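Side-chain contacts in EmGH1 (Erythrobacter marinus, PDB 5Z87), which probably hydrolyses beta-glucosides, as a member of glycoside hydrolase family 3: residues Ala289-His294 with Arg318-Leu323; Arg540-Ala545 with Arg549-Asp554. One frame throughout, in Å; residues are numbered along the deposited sequence. Where two conformers were deposited one is given.

Contact 1 of 2, residues Ala289-His294 with Arg318-Leu323; sequences AHADTH and RRIHSL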
# COMPACT_ATOMS: atom_id res chain seq x y z
N ALA A 289 -13.04 -11.36 7.00
CA ALA A 289 -13.10 -12.56 6.17
C ALA A 289 -13.92 -13.66 6.83
O ALA A 289 -14.65 -14.39 6.15
CB ALA A 289 -11.69 -13.07 5.86
N HIS A 290 -13.81 -13.80 8.15
CA HIS A 290 -14.60 -14.80 8.87
C HIS A 290 -16.09 -14.48 8.89
O HIS A 290 -16.87 -15.33 9.33
CB HIS A 290 -14.08 -14.96 10.30
CG HIS A 290 -12.84 -15.79 10.40
ND1 HIS A 290 -11.59 -15.31 10.05
CD2 HIS A 290 -12.66 -17.08 10.78
CE1 HIS A 290 -10.69 -16.27 10.21
NE2 HIS A 290 -11.31 -17.35 10.66
N ALA A 291 -16.49 -13.29 8.43
CA ALA A 291 -17.90 -12.93 8.25
C ALA A 291 -18.21 -12.54 6.81
O ALA A 291 -19.22 -11.87 6.57
CB ALA A 291 -18.30 -11.79 9.19
N ASP A 292 -17.39 -12.96 5.85
CA ASP A 292 -17.51 -12.52 4.46
C ASP A 292 -18.35 -13.54 3.69
O ASP A 292 -17.82 -14.49 3.10
CB ASP A 292 -16.12 -12.34 3.86
CG ASP A 292 -16.14 -11.58 2.54
OD1 ASP A 292 -17.15 -11.68 1.80
OD2 ASP A 292 -15.15 -10.88 2.24
N THR A 293 -19.67 -13.32 3.68
CA THR A 293 -20.58 -14.25 3.02
C THR A 293 -20.28 -14.36 1.53
O THR A 293 -20.36 -15.45 0.96
CB THR A 293 -22.04 -13.81 3.21
OG1 THR A 293 -22.36 -13.74 4.61
CG2 THR A 293 -22.99 -14.80 2.54
N HIS A 294 -19.97 -13.23 0.88
CA HIS A 294 -19.59 -13.28 -0.52
C HIS A 294 -18.43 -14.25 -0.75
O HIS A 294 -18.44 -15.05 -1.69
CB HIS A 294 -19.22 -11.88 -1.01
CG HIS A 294 -18.50 -11.87 -2.32
ND1 HIS A 294 -19.12 -12.16 -3.52
CD2 HIS A 294 -17.20 -11.61 -2.62
CE1 HIS A 294 -18.24 -12.07 -4.50
NE2 HIS A 294 -17.07 -11.74 -3.98
N ARG A 318 -14.76 -15.22 17.45
CA ARG A 318 -14.92 -14.24 18.52
C ARG A 318 -14.40 -12.86 18.11
O ARG A 318 -14.97 -11.84 18.50
CB ARG A 318 -14.19 -14.72 19.78
CG ARG A 318 -14.43 -13.81 20.97
CD ARG A 318 -13.47 -14.10 22.11
NE ARG A 318 -13.16 -15.53 22.16
CZ ARG A 318 -13.84 -16.42 22.87
NH1 ARG A 318 -14.88 -16.04 23.61
NH2 ARG A 318 -13.47 -17.68 22.84
N ARG A 319 -13.32 -12.81 17.34
CA ARG A 319 -12.70 -11.53 17.02
C ARG A 319 -13.49 -10.72 16.01
O ARG A 319 -13.18 -9.54 15.83
CB ARG A 319 -11.28 -11.75 16.51
CG ARG A 319 -10.30 -12.13 17.61
CD ARG A 319 -9.03 -12.62 16.99
NE ARG A 319 -8.18 -13.29 17.97
CZ ARG A 319 -7.10 -13.97 17.63
NH1 ARG A 319 -6.76 -14.06 16.35
NH2 ARG A 319 -6.37 -14.58 18.55
N ILE A 320 -14.47 -11.32 15.33
CA ILE A 320 -15.45 -10.54 14.58
C ILE A 320 -16.02 -9.45 15.47
O ILE A 320 -16.29 -8.33 15.02
CB ILE A 320 -16.58 -11.44 14.05
CG1 ILE A 320 -16.04 -12.52 13.10
CG2 ILE A 320 -17.66 -10.61 13.34
CD1 ILE A 320 -17.11 -13.59 12.82
N HIS A 321 -16.22 -9.77 16.75
CA HIS A 321 -16.69 -8.84 17.75
C HIS A 321 -15.53 -8.11 18.42
O HIS A 321 -15.49 -6.88 18.42
CB HIS A 321 -17.52 -9.57 18.81
CG HIS A 321 -17.73 -8.78 20.06
ND1 HIS A 321 -18.45 -7.60 20.08
CD2 HIS A 321 -17.27 -8.97 21.32
CE1 HIS A 321 -18.44 -7.11 21.31
NE2 HIS A 321 -17.73 -7.92 22.08
N SER A 322 -14.58 -8.87 18.97
CA SER A 322 -13.63 -8.34 19.95
C SER A 322 -12.46 -7.59 19.32
O SER A 322 -11.79 -6.84 20.02
CB SER A 322 -13.09 -9.47 20.83
OG SER A 322 -12.33 -10.37 20.04
N LEU A 323 -12.16 -7.83 18.05
CA LEU A 323 -11.09 -7.14 17.35
C LEU A 323 -11.64 -6.16 16.31
O LEU A 323 -11.37 -4.97 16.41
CB LEU A 323 -10.14 -8.15 16.69
CG LEU A 323 -9.00 -7.51 15.88
CD1 LEU A 323 -8.10 -6.64 16.79
CD2 LEU A 323 -8.18 -8.58 15.17
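With CG1 of Ile320 anti to the carbonyl carbon (chi1 -61°) and CD1 carried on in an extended line (chi2 168°), the isoleucine pushes its longer branch end-on against His290 and Ala291. CD1 lies 3.9 Å from O of His290, a van der Waals contact in which a methyl rests against a carbonyl. The CB atoms of the two partners meet the same methyl from neighbouring positions of the chain: CB of His290 and CB of Ala291 are each 4.2 Å from Ile320 CD1. The histidine offers only the root of its side chain. Its CG stands beside the backbone N (chi1 -79°), which leads the imidazole away from the isoleucine, and NE2 accepts a hydrogen bond from N of Asp313, a residue of the ligand pocket.

Each side is locally braced. The turn under His290 is closed by N of Asp292 bonding O of Ala289 at 3.1 Å, and OD1 of Asp292 then caps N of Leu295 as helix 293-303 begins. Across the contact, Arg318 O accepts from the N atoms of both His321 and Ser322, while Met336 of helix 330-340 also packs on Ile320. The contact illustrates how an apolar side chain joins the turn leading into helix 293-303 to the short helix 319-322, which come after the adjacent parallel strands 276-279 and 309-311 of a TIM-barrel-type domain.

Contact 2 of 2, residues Arg540-Ala545 with Arg549-Asp554; sequences REAYFA and RGDRDD. With EDO (1,2-ethanediol), chain L.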
# COMPACT_ATOMS: atom_id res chain seq x y z
N ARG A 540 8.82 -13.15 11.91
CA ARG A 540 7.97 -14.13 12.56
C ARG A 540 6.54 -13.64 12.52
O ARG A 540 6.25 -12.48 12.22
CB ARG A 540 8.41 -14.40 14.01
CG ARG A 540 8.08 -13.29 14.99
CD ARG A 540 8.35 -13.72 16.42
NE ARG A 540 7.76 -15.02 16.75
CZ ARG A 540 8.45 -16.06 17.21
NH1 ARG A 540 9.77 -15.95 17.39
NH2 ARG A 540 7.84 -17.20 17.49
N GLU A 541 5.64 -14.56 12.82
CA GLU A 541 4.23 -14.26 12.96
C GLU A 541 4.00 -13.38 14.19
O GLU A 541 4.37 -13.77 15.31
CB GLU A 541 3.45 -15.57 13.08
CG GLU A 541 1.97 -15.44 13.37
CD GLU A 541 1.30 -16.80 13.51
OE1 GLU A 541 2.00 -17.83 13.47
OE2 GLU A 541 0.06 -16.83 13.66
N ALA A 542 3.42 -12.20 14.00
CA ALA A 542 3.08 -11.33 15.13
C ALA A 542 1.78 -11.82 15.75
O ALA A 542 0.70 -11.62 15.16
CB ALA A 542 2.95 -9.87 14.67
N TYR A 543 1.86 -12.44 16.92
CA TYR A 543 0.66 -13.03 17.49
C TYR A 543 -0.28 -11.96 18.04
O TYR A 543 0.07 -10.79 18.21
CB TYR A 543 1.02 -14.04 18.59
CG TYR A 543 2.10 -15.03 18.17
CD1 TYR A 543 3.41 -14.88 18.60
CD2 TYR A 543 1.80 -16.10 17.34
CE1 TYR A 543 4.40 -15.77 18.21
CE2 TYR A 543 2.78 -17.01 16.95
CZ TYR A 543 4.09 -16.83 17.39
OH TYR A 543 5.08 -17.71 17.01
N PHE A 544 -1.51 -12.40 18.30
CA PHE A 544 -2.57 -11.52 18.78
C PHE A 544 -2.24 -10.94 20.16
O PHE A 544 -2.46 -9.75 20.42
CB PHE A 544 -3.89 -12.31 18.80
CG PHE A 544 -5.08 -11.52 19.28
CD1 PHE A 544 -5.83 -10.77 18.38
CD2 PHE A 544 -5.46 -11.54 20.62
CE1 PHE A 544 -6.92 -10.03 18.81
CE2 PHE A 544 -6.55 -10.81 21.05
CZ PHE A 544 -7.29 -10.05 20.15
N ALA A 545 -1.72 -11.77 21.07
CA ALA A 545 -1.59 -11.37 22.47
C ALA A 545 -0.47 -10.36 22.66
O ALA A 545 0.51 -10.34 21.91
CB ALA A 545 -1.33 -12.58 23.37
N ARG A 549 5.67 -9.00 18.00
CA ARG A 549 6.15 -8.29 16.82
C ARG A 549 6.93 -9.22 15.90
O ARG A 549 7.64 -10.11 16.37
CB ARG A 549 7.03 -7.10 17.19
CG ARG A 549 6.33 -6.05 18.03
CD ARG A 549 7.16 -4.85 18.16
NE ARG A 549 6.64 -3.95 19.17
CZ ARG A 549 6.88 -2.64 19.18
NH1 ARG A 549 6.37 -1.88 20.14
NH2 ARG A 549 7.63 -2.10 18.24
N GLY A 550 6.81 -8.99 14.60
CA GLY A 550 7.41 -9.87 13.62
C GLY A 550 7.58 -9.26 12.25
O GLY A 550 8.29 -9.80 11.40
N ASP A 551 6.93 -8.13 12.01
CA ASP A 551 7.02 -7.41 10.75
C ASP A 551 8.11 -6.35 10.87
O ASP A 551 8.38 -5.84 11.96
CB ASP A 551 5.66 -6.80 10.41
CG ASP A 551 4.47 -7.79 10.66
OD1 ASP A 551 4.51 -8.93 10.13
OD2 ASP A 551 3.51 -7.44 11.37
N ARG A 552 8.76 -6.03 9.74
CA ARG A 552 9.87 -5.06 9.73
C ARG A 552 9.53 -3.86 8.86
O ARG A 552 8.84 -3.97 7.84
CB ARG A 552 11.19 -5.70 9.21
CG ARG A 552 11.85 -6.66 10.18
CD ARG A 552 13.27 -7.10 9.75
NE ARG A 552 14.18 -5.97 9.57
CZ ARG A 552 15.21 -5.97 8.73
NH1 ARG A 552 15.50 -7.05 8.00
NH2 ARG A 552 15.97 -4.89 8.61
N ASP A 553 10.03 -2.69 9.26
CA ASP A 553 9.89 -1.47 8.47
C ASP A 553 11.16 -1.16 7.69
O ASP A 553 11.44 -0.01 7.38
CB ASP A 553 9.51 -0.29 9.36
CG ASP A 553 10.49 -0.10 10.50
OD1 ASP A 553 11.48 -0.86 10.54
OD2 ASP A 553 10.28 0.80 11.34
N ASP A 554 11.94 -2.20 7.38
CA ASP A 554 13.23 -2.07 6.73
C ASP A 554 13.58 -3.44 6.19
O ASP A 554 13.31 -4.45 6.83
CB ASP A 554 14.29 -1.57 7.73
CG ASP A 554 15.69 -1.48 7.14
OD1 ASP A 554 15.83 -1.30 5.91
OD2 ASP A 554 16.66 -1.56 7.91
C1 EDO L . 13.91 1.83 13.17
O1 EDO L . 14.50 1.75 14.48
C2 EDO L . 14.77 1.03 12.18
O2 EDO L . 13.97 0.50 11.12
O HOH W 1 3.84 -11.25 11.28
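This is a close, water-bridged backbone contact between two parts of one long loop after strand 527-533 in the C-terminal domain. The glycine makes the approach possible: CA of Gly550 comes within 3.2 Å of O of Arg540 in a CA-H...O contact, where a CB would run into that oxygen. A weak hydrogen bond, Arg540 N to Gly550 O (3.4 Å), adds to it. CG of Arg540 stands between its backbone N and carbonyl carbon (chi1 74°), which sets it 3.5 Å from O of Arg549. One water donates to Arg540 O and Asp551 OD1 and accepts from Ala542 N. Ala542 CB packs against Gly550 N at 4.0 Å. The Asp551 carboxylate is held at both oxygens, OD1 also by Gly191 N and OD2 by Asn246 N.

Asp553 OD1 accepts from O2 of an ethanediol, probably from the crystallisation liquor, at 2.9 Å, while OD2 takes Ser654, Gln635 and Asn632 of the second subunit. An alanine in place of Asp553 would probably leave those three donors without their shared acceptor. Glu541, whose CB points away from 549-554, lines the ligand pocket and bonds Tyr452 OH through OE1, consistent with a C-terminal-domain loop contributing to the family 3 active site.

In the fold
Contact 1 closes along the chain before contact 2 opens, and the two belong to different domains: the TIM-barrel-type N-terminal domain and the C-terminal domain, whose mixed sheet includes strand 527-533. Their centres are about 21 Å apart, yet their edges meet. Phe544 of 540-545 reaches over to 318-323, where Arg319 makes a cation-pi interaction with it and NH2 of Arg319 lies 3.4 Å from CB of Phe544; CD1 of Leu323 packs on the ring at CE1. This meeting of 318-323 with 540-545 helps join the two domains; of the two contacts, only contact 2 supplies a ligand-pocket residue, Glu541. Each contact also touches the second subunit, tying this domain boundary to the dimer interface.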